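Local coordinates for protein Uly1 (Catenovulum maritimum, PDB 7DRQ) that acts as an ulvan lyase of polysaccharide lyase family 24, probably cleaving the algal polysaccharide by beta-elimination, on a calcium-binding beta-propeller, at residues Asn58-Thr63 / Thr472-Ile477; His123-Met128 / Pro204-Ser209; Pro419-Ala424 / Gly454-Tyr459. All blocks are in the same frame, centred on the assembly; numbering follows the deposited sequence.

The three contacts each join two blades of what the strand topology makes a seven-bladed beta-propeller. Contacts 1 and 3 flank the closing blade, where strands 469-478 and 455-462 are neighbours; their centres are about 13 Å apart, and I477 O lies 2.7 Å from L456 N in a probable hydrogen bond. Contact 2 joins the sheets of strands 122-126 and 201-208, the next two in the chain after that of 59-65, and lies about 17 Å from contact 1 between centres. Those two touch, T63 CG2 packing 3.8 Å from L124 CD2. Contacts 2 and 3 do not meet. Only contact 2 comes near an annotated site: the L125 side chain is about 12 Å from a bound calcium.

Contact 1. Residues Asn58-Thr63 / Thr472-Ile477; sequences NYVFMT and TYLQII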
# COMPACT_ATOMS: atom_id res chain seq x y z
N ASN A 58 17.82 -7.10 12.22
CA ASN A 58 18.00 -5.91 13.06
C ASN A 58 17.97 -4.60 12.27
O ASN A 58 18.49 -3.59 12.74
CB ASN A 58 19.31 -6.01 13.85
CG ASN A 58 20.51 -6.25 12.96
OD1 ASN A 58 20.70 -7.34 12.43
ND2 ASN A 58 21.35 -5.22 12.80
N TYR A 59 17.32 -4.58 11.11
CA TYR A 59 17.33 -3.40 10.26
C TYR A 59 15.90 -2.97 9.96
O TYR A 59 15.06 -3.81 9.61
CB TYR A 59 18.07 -3.67 8.95
CG TYR A 59 19.48 -4.15 9.13
CD1 TYR A 59 20.50 -3.27 9.46
CD2 TYR A 59 19.80 -5.50 8.95
CE1 TYR A 59 21.82 -3.72 9.61
CE2 TYR A 59 21.09 -5.95 9.10
CZ TYR A 59 22.10 -5.07 9.43
OH TYR A 59 23.38 -5.54 9.57
N VAL A 60 15.63 -1.68 10.10
CA VAL A 60 14.36 -1.10 9.68
C VAL A 60 14.63 -0.28 8.43
O VAL A 60 15.38 0.71 8.48
CB VAL A 60 13.74 -0.22 10.78
CG1 VAL A 60 12.34 0.23 10.35
CG2 VAL A 60 13.67 -0.98 12.09
N PHE A 61 14.01 -0.66 7.32
CA PHE A 61 14.15 0.04 6.06
C PHE A 61 12.95 0.95 5.85
O PHE A 61 11.81 0.51 5.97
CB PHE A 61 14.28 -0.95 4.90
CG PHE A 61 15.55 -1.75 4.93
CD1 PHE A 61 15.63 -2.92 5.68
CD2 PHE A 61 16.67 -1.34 4.22
CE1 PHE A 61 16.79 -3.66 5.71
CE2 PHE A 61 17.83 -2.08 4.24
CZ PHE A 61 17.90 -3.24 4.99
N MSE A 62 13.21 2.23 5.57
CA MSE A 62 12.14 3.21 5.38
C MSE A 62 12.41 4.08 4.16
O MSE A 62 13.52 4.58 3.97
CB MSE A 62 12.00 4.09 6.62
CG MSE A 62 11.58 3.31 7.85
SE MSE A 62 11.77 4.46 9.44
CE MSE A 62 13.64 4.17 9.86
N THR A 63 11.39 4.26 3.33
CA THR A 63 11.50 5.09 2.14
C THR A 63 10.76 6.41 2.34
O THR A 63 9.86 6.52 3.17
CB THR A 63 10.93 4.39 0.90
OG1 THR A 63 9.51 4.23 1.06
CG2 THR A 63 11.58 3.01 0.70
N THR A 472 9.88 13.37 10.22
CA THR A 472 9.30 12.06 10.44
C THR A 472 10.07 11.33 11.53
O THR A 472 11.26 11.57 11.75
CB THR A 472 9.30 11.19 9.17
OG1 THR A 472 10.63 11.11 8.68
CG2 THR A 472 8.42 11.83 8.10
N TYR A 473 9.37 10.42 12.19
CA TYR A 473 9.89 9.63 13.28
C TYR A 473 9.55 8.17 13.06
O TYR A 473 8.58 7.84 12.38
CB TYR A 473 9.30 10.06 14.63
CG TYR A 473 9.96 11.30 15.17
CD1 TYR A 473 9.52 12.55 14.79
CD2 TYR A 473 11.03 11.20 16.04
CE1 TYR A 473 10.14 13.70 15.28
CE2 TYR A 473 11.65 12.34 16.54
CZ TYR A 473 11.20 13.57 16.15
OH TYR A 473 11.82 14.71 16.64
N LEU A 474 10.35 7.31 13.68
CA LEU A 474 10.03 5.90 13.83
C LEU A 474 9.82 5.59 15.30
O LEU A 474 10.69 5.91 16.13
CB LEU A 474 11.16 5.02 13.29
CG LEU A 474 11.10 3.54 13.70
CD1 LEU A 474 9.85 2.86 13.11
CD2 LEU A 474 12.38 2.79 13.27
N GLN A 475 8.69 4.97 15.63
CA GLN A 475 8.48 4.45 16.98
C GLN A 475 8.45 2.93 16.94
O GLN A 475 7.89 2.33 16.01
CB GLN A 475 7.19 4.98 17.60
CG GLN A 475 7.26 6.46 17.97
CD GLN A 475 6.08 6.91 18.80
OE1 GLN A 475 5.13 6.16 19.03
NE2 GLN A 475 6.13 8.16 19.26
N ILE A 476 9.07 2.31 17.93
CA ILE A 476 9.07 0.85 18.07
C ILE A 476 8.35 0.54 19.37
O ILE A 476 8.81 0.91 20.46
CB ILE A 476 10.49 0.26 18.03
CG1 ILE A 476 11.20 0.70 16.75
CG2 ILE A 476 10.43 -1.27 18.07
CD1 ILE A 476 12.67 0.29 16.70
N ILE A 477 7.20 -0.12 19.26
CA ILE A 477 6.30 -0.34 20.37
C ILE A 477 6.14 -1.84 20.53
O ILE A 477 5.77 -2.54 19.58
CB ILE A 477 4.94 0.36 20.15
CG1 ILE A 477 5.10 1.89 20.16
CG2 ILE A 477 3.95 -0.08 21.20
CD1 ILE A 477 3.89 2.64 19.56
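V60 and L474 point their methyl groups at each other across the seam between two beta-propeller blades, the one that contains strand 59-65 and the closing blade that contains 469-478. Their approach is tip to tip: V60 CG1 meets L474 CD2 at 3.9 Å. V60 CG2 sits a little farther from the same leucine methyl, at 4.2 Å, so L474 CD2 faces both branches. With CG anti to the backbone N (chi1 166°), the leucine carries CD2 out from strand 469-478 to both of its partners.

M62, a selenomethionine, comes in differently. Its side chain runs across that of L474 at about a right angle, and the bend at chi3 (-85°) carries the terminal methyl round, M62 CE lying 3.9 Å from L474 CD2. The leucine methyl is therefore shared between V60 and M62, which stand two residues apart on strand 59-65. All three side chains are buried, and the contact between the segments is apolar.

The closing blade is completed by the N-terminal strand 3-15, which pairs with 469-478 as in the ring closures of other propellers. Beside this leucine, V60 also touches Y457 and M62 touches Y459, both on strand 455-462. On the M62 side, the heavy SE atom packs on the root of the leucine, 3.9 Å from L474 CB.

Contact 2. Residues His123-Met128 / Pro204-Ser209; sequences HLLYDM and PTFFTS
L125 is the hub of this contact, meeting P204 with the base of its side chain and F206 with a branch end. L125 CB lies 3.6 Å from P204 CB, the two side chains sliding past each other in opposite directions. Farther out, L125 CD1 comes to 3.5 Å from F206 CZ, a tight carbon-carbon approach, and is also 3.8 Å from P204 CB. The phenylalanine ring is met obliquely, and its CZ end fits between L125 and the CB of H123, the latter 4.0 Å from F206 CZ. With F206 CG anti to its carbonyl carbon (chi1 -61°), the ring extends across the gap to the partner strand. With an alanine in place of this phenylalanine, L125 CD1 and H123 CB would probably lose their common partner, and a gap would open between the two blades.

Beyond this apolar shell, two hydrogen bonds fix the H123 imidazole, which is directed away from F206: ND1 is bonded to Y150 OH and NE2 to T121 OG1. On the other strand, a bond from F206 N to D51 OD2 holds the backbone at F206.

The two strands run roughly antiparallel, at 156°, with their axes 8.0 Å apart, yet they belong to adjacent propeller blades and pack by side chains. P204 and F206 also touch A112 and A114 of strand 111-115, while H123 and L125 reach L214 and L216 of strand 214-220, so the interface spreads over two strands of each blade.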
# COMPACT_ATOMS: atom_id res chain seq x y z
N HIS A 123 14.79 -4.32 -2.77
CA HIS A 123 13.95 -4.02 -3.92
C HIS A 123 13.15 -2.75 -3.67
O HIS A 123 12.56 -2.60 -2.59
CB HIS A 123 13.04 -5.20 -4.22
CG HIS A 123 13.80 -6.47 -4.39
ND1 HIS A 123 14.26 -6.90 -5.61
CD2 HIS A 123 14.27 -7.35 -3.48
CE1 HIS A 123 14.94 -8.01 -5.46
NE2 HIS A 123 14.96 -8.32 -4.17
N LEU A 124 13.14 -1.86 -4.66
CA LEU A 124 12.41 -0.59 -4.60
C LEU A 124 11.55 -0.43 -5.84
O LEU A 124 12.03 -0.64 -6.97
CB LEU A 124 13.38 0.59 -4.51
CG LEU A 124 14.25 0.62 -3.26
CD1 LEU A 124 15.41 1.57 -3.48
CD2 LEU A 124 13.40 1.07 -2.06
N LEU A 125 10.30 -0.03 -5.64
CA LEU A 125 9.39 0.31 -6.73
C LEU A 125 8.81 1.68 -6.45
O LEU A 125 8.31 1.92 -5.34
CB LEU A 125 8.28 -0.73 -6.83
CG LEU A 125 8.74 -2.07 -7.39
CD1 LEU A 125 7.70 -3.14 -7.11
CD2 LEU A 125 9.03 -1.99 -8.89
N TYR A 126 8.86 2.59 -7.42
CA TYR A 126 8.47 3.94 -7.03
C TYR A 126 7.92 4.76 -8.19
O TYR A 126 8.23 4.53 -9.36
CB TYR A 126 9.64 4.68 -6.40
CG TYR A 126 10.99 4.56 -7.08
CD1 TYR A 126 11.37 5.45 -8.10
CD2 TYR A 126 11.93 3.63 -6.64
CE1 TYR A 126 12.64 5.37 -8.68
CE2 TYR A 126 13.20 3.55 -7.21
CZ TYR A 126 13.55 4.42 -8.23
OH TYR A 126 14.82 4.34 -8.79
N ASP A 127 7.11 5.75 -7.80
CA ASP A 127 6.73 6.88 -8.65
C ASP A 127 5.93 6.42 -9.86
O ASP A 127 6.21 6.80 -11.00
CB ASP A 127 7.95 7.70 -9.08
CG ASP A 127 7.59 9.16 -9.32
OD1 ASP A 127 6.53 9.60 -8.83
OD2 ASP A 127 8.36 9.87 -9.99
N MSE A 128 4.93 5.57 -9.61
CA MSE A 128 4.09 4.98 -10.65
C MSE A 128 2.61 5.20 -10.42
O MSE A 128 2.10 4.96 -9.32
CB MSE A 128 4.36 3.48 -10.72
CG MSE A 128 5.78 3.13 -11.08
SE MSE A 128 5.89 1.25 -11.41
CE MSE A 128 6.65 0.69 -9.69
N PRO A 204 2.53 -0.46 -5.70
CA PRO A 204 3.43 -1.58 -5.37
C PRO A 204 3.34 -1.92 -3.89
O PRO A 204 3.50 -1.04 -3.03
CB PRO A 204 4.81 -1.04 -5.75
CG PRO A 204 4.68 0.47 -5.55
CD PRO A 204 3.25 0.80 -5.95
N THR A 205 3.06 -3.19 -3.59
CA THR A 205 2.98 -3.68 -2.22
C THR A 205 3.61 -5.06 -2.17
O THR A 205 3.09 -6.00 -2.78
CB THR A 205 1.53 -3.73 -1.73
OG1 THR A 205 0.96 -2.42 -1.80
CG2 THR A 205 1.49 -4.21 -0.27
N PHE A 206 4.72 -5.19 -1.44
CA PHE A 206 5.40 -6.46 -1.25
C PHE A 206 4.84 -7.19 -0.03
O PHE A 206 4.32 -6.58 0.91
CB PHE A 206 6.90 -6.26 -1.03
CG PHE A 206 7.63 -5.59 -2.17
CD1 PHE A 206 8.13 -6.35 -3.23
CD2 PHE A 206 7.92 -4.23 -2.13
CE1 PHE A 206 8.85 -5.75 -4.25
CE2 PHE A 206 8.64 -3.63 -3.14
CZ PHE A 206 9.11 -4.39 -4.21
N PHE A 207 4.98 -8.51 -0.04
CA PHE A 207 4.73 -9.31 1.15
C PHE A 207 5.67 -10.51 1.14
O PHE A 207 6.18 -10.90 0.09
CB PHE A 207 3.26 -9.75 1.26
CG PHE A 207 2.71 -10.41 0.02
CD1 PHE A 207 2.18 -9.64 -1.01
CD2 PHE A 207 2.68 -11.80 -0.10
CE1 PHE A 207 1.65 -10.24 -2.15
CE2 PHE A 207 2.14 -12.41 -1.23
CZ PHE A 207 1.64 -11.64 -2.25
N THR A 208 5.88 -11.08 2.32
CA THR A 208 6.81 -12.19 2.50
C THR A 208 6.12 -13.34 3.22
O THR A 208 5.22 -13.15 4.03
CB THR A 208 8.06 -11.78 3.30
OG1 THR A 208 7.66 -11.19 4.55
CG2 THR A 208 8.86 -10.75 2.54
N SER A 209 6.59 -14.55 2.93
CA SER A 209 6.05 -15.74 3.57
C SER A 209 6.89 -16.15 4.78
O SER A 209 7.96 -15.59 5.04
CB SER A 209 5.99 -16.89 2.56
OG SER A 209 7.29 -17.40 2.34

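Contact 3. Residues Pro419-Ala424 / Gly454-Tyr459; sequences PFVEQA and GKLYYY
The Y458 ring meets P419 by its edge: P419 CB lies near the ring plane, 3.7 Å from Y458 CE2 and 3.9 Å from Y458 CD2. The two side chains cross at a slant, and a corner of the proline ring abuts the aromatic rim, with no stacking of faces. The tyrosine torsions explain this presentation. Its chi2 of -6° brings the ring plane close to the line of its own CA, with CD1 on that side, which leaves the CD2-CE2 rim facing the neighbouring blade. The Y458 side chain also touches L414 and V449, and P419 also touches F444.

Two residues along each strand, V421 and L456 meet tip to tip through single methyls, V421 CG2 and L456 CD2, 4.0 Å apart. L456 also leans on V449 and on I477 of the adjacent strand, while I2 near the N terminus touches V421.

The two strands belong to successive blades of the propeller: 418-425 pairs with 408-415 and 432-436 in one, and 455-462 is in the closing blade. Their backbones lie well apart, P419 CA and Y458 CA being separated by 8.7 Å. Across the segments the touching atoms are all carbons, and the backbone of P419 pairs with A437, and that of V421 with V434 and Y435, all in their own blade; cohesion between the segments therefore rests on buried hydrophobic surface and the fit of shapes.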
# COMPACT_ATOMS: atom_id res chain seq x y z
N PRO A 419 -0.27 8.35 19.43
CA PRO A 419 -0.57 6.97 19.04
C PRO A 419 -1.37 6.24 20.12
O PRO A 419 -1.11 6.37 21.32
CB PRO A 419 0.82 6.35 18.86
CG PRO A 419 1.69 7.50 18.49
CD PRO A 419 1.17 8.66 19.32
N PHE A 420 -2.36 5.46 19.67
CA PHE A 420 -3.08 4.56 20.55
C PHE A 420 -3.14 3.19 19.89
O PHE A 420 -3.03 3.08 18.67
CB PHE A 420 -4.50 5.04 20.85
CG PHE A 420 -5.42 5.01 19.66
CD1 PHE A 420 -6.16 3.87 19.36
CD2 PHE A 420 -5.57 6.12 18.85
CE1 PHE A 420 -7.01 3.84 18.28
CE2 PHE A 420 -6.43 6.10 17.76
CZ PHE A 420 -7.15 4.96 17.47
N VAL A 421 -3.33 2.17 20.72
CA VAL A 421 -3.57 0.80 20.27
C VAL A 421 -4.81 0.27 20.96
O VAL A 421 -4.90 0.31 22.20
CB VAL A 421 -2.38 -0.13 20.56
CG1 VAL A 421 -2.70 -1.55 20.09
CG2 VAL A 421 -1.09 0.40 19.92
N GLU A 422 -5.77 -0.22 20.18
CA GLU A 422 -6.91 -0.95 20.70
C GLU A 422 -6.77 -2.40 20.30
O GLU A 422 -6.29 -2.69 19.20
CB GLU A 422 -8.22 -0.39 20.16
CG GLU A 422 -8.31 1.12 20.32
CD GLU A 422 -9.43 1.54 21.23
OE1 GLU A 422 -9.55 2.76 21.45
OE2 GLU A 422 -10.18 0.66 21.72
N GLN A 423 -7.15 -3.31 21.18
CA GLN A 423 -6.89 -4.72 20.94
C GLN A 423 -8.14 -5.54 21.22
O GLN A 423 -8.89 -5.23 22.14
CB GLN A 423 -5.71 -5.19 21.81
CG GLN A 423 -5.77 -6.60 22.33
CD GLN A 423 -4.69 -6.85 23.38
OE1 GLN A 423 -3.61 -6.26 23.32
NE2 GLN A 423 -4.99 -7.70 24.35
N ALA A 424 -8.37 -6.56 20.39
CA ALA A 424 -9.48 -7.49 20.57
C ALA A 424 -8.97 -8.89 20.31
O ALA A 424 -8.10 -9.10 19.46
CB ALA A 424 -10.65 -7.18 19.62
N GLY A 454 6.06 -9.45 16.78
CA GLY A 454 5.43 -8.99 18.01
C GLY A 454 5.63 -7.54 18.35
O GLY A 454 5.28 -7.14 19.47
N LYS A 455 6.16 -6.73 17.44
CA LYS A 455 6.35 -5.30 17.71
C LYS A 455 5.69 -4.47 16.61
O LYS A 455 5.57 -4.90 15.46
CB LYS A 455 7.83 -4.93 17.82
CG LYS A 455 8.55 -5.70 18.96
CD LYS A 455 9.93 -5.16 19.21
CE LYS A 455 10.60 -5.91 20.36
NZ LYS A 455 11.89 -5.27 20.73
N LEU A 456 5.27 -3.27 17.01
CA LEU A 456 4.66 -2.28 16.14
C LEU A 456 5.73 -1.26 15.76
O LEU A 456 6.33 -0.63 16.63
CB LEU A 456 3.48 -1.60 16.83
CG LEU A 456 3.07 -0.17 16.43
CD1 LEU A 456 2.63 -0.13 14.98
CD2 LEU A 456 1.95 0.40 17.32
N TYR A 457 6.00 -1.14 14.46
CA TYR A 457 6.90 -0.14 13.91
C TYR A 457 6.03 0.94 13.31
O TYR A 457 5.35 0.71 12.30
CB TYR A 457 7.84 -0.77 12.87
CG TYR A 457 8.78 -1.77 13.50
CD1 TYR A 457 8.35 -3.05 13.85
CD2 TYR A 457 10.10 -1.41 13.80
CE1 TYR A 457 9.20 -3.95 14.46
CE2 TYR A 457 10.97 -2.31 14.43
CZ TYR A 457 10.51 -3.58 14.75
OH TYR A 457 11.36 -4.48 15.36
N TYR A 458 5.99 2.10 13.96
CA TYR A 458 5.09 3.19 13.58
C TYR A 458 5.92 4.28 12.94
O TYR A 458 6.75 4.90 13.61
CB TYR A 458 4.33 3.71 14.80
CG TYR A 458 2.94 4.24 14.51
CD1 TYR A 458 2.46 4.34 13.21
CD2 TYR A 458 2.11 4.65 15.56
CE1 TYR A 458 1.18 4.81 12.97
CE2 TYR A 458 0.84 5.12 15.32
CZ TYR A 458 0.38 5.21 14.03
OH TYR A 458 -0.89 5.69 13.83
N TYR A 459 5.68 4.52 11.66
CA TYR A 459 6.45 5.46 10.85
C TYR A 459 5.57 6.70 10.72
O TYR A 459 4.50 6.64 10.11
CB TYR A 459 6.77 4.79 9.51
CG TYR A 459 7.69 5.51 8.54
CD1 TYR A 459 8.38 6.66 8.90
CD2 TYR A 459 7.85 5.02 7.25
CE1 TYR A 459 9.22 7.31 7.99
CE2 TYR A 459 8.67 5.65 6.34
CZ TYR A 459 9.35 6.79 6.70
OH TYR A 459 10.16 7.38 5.75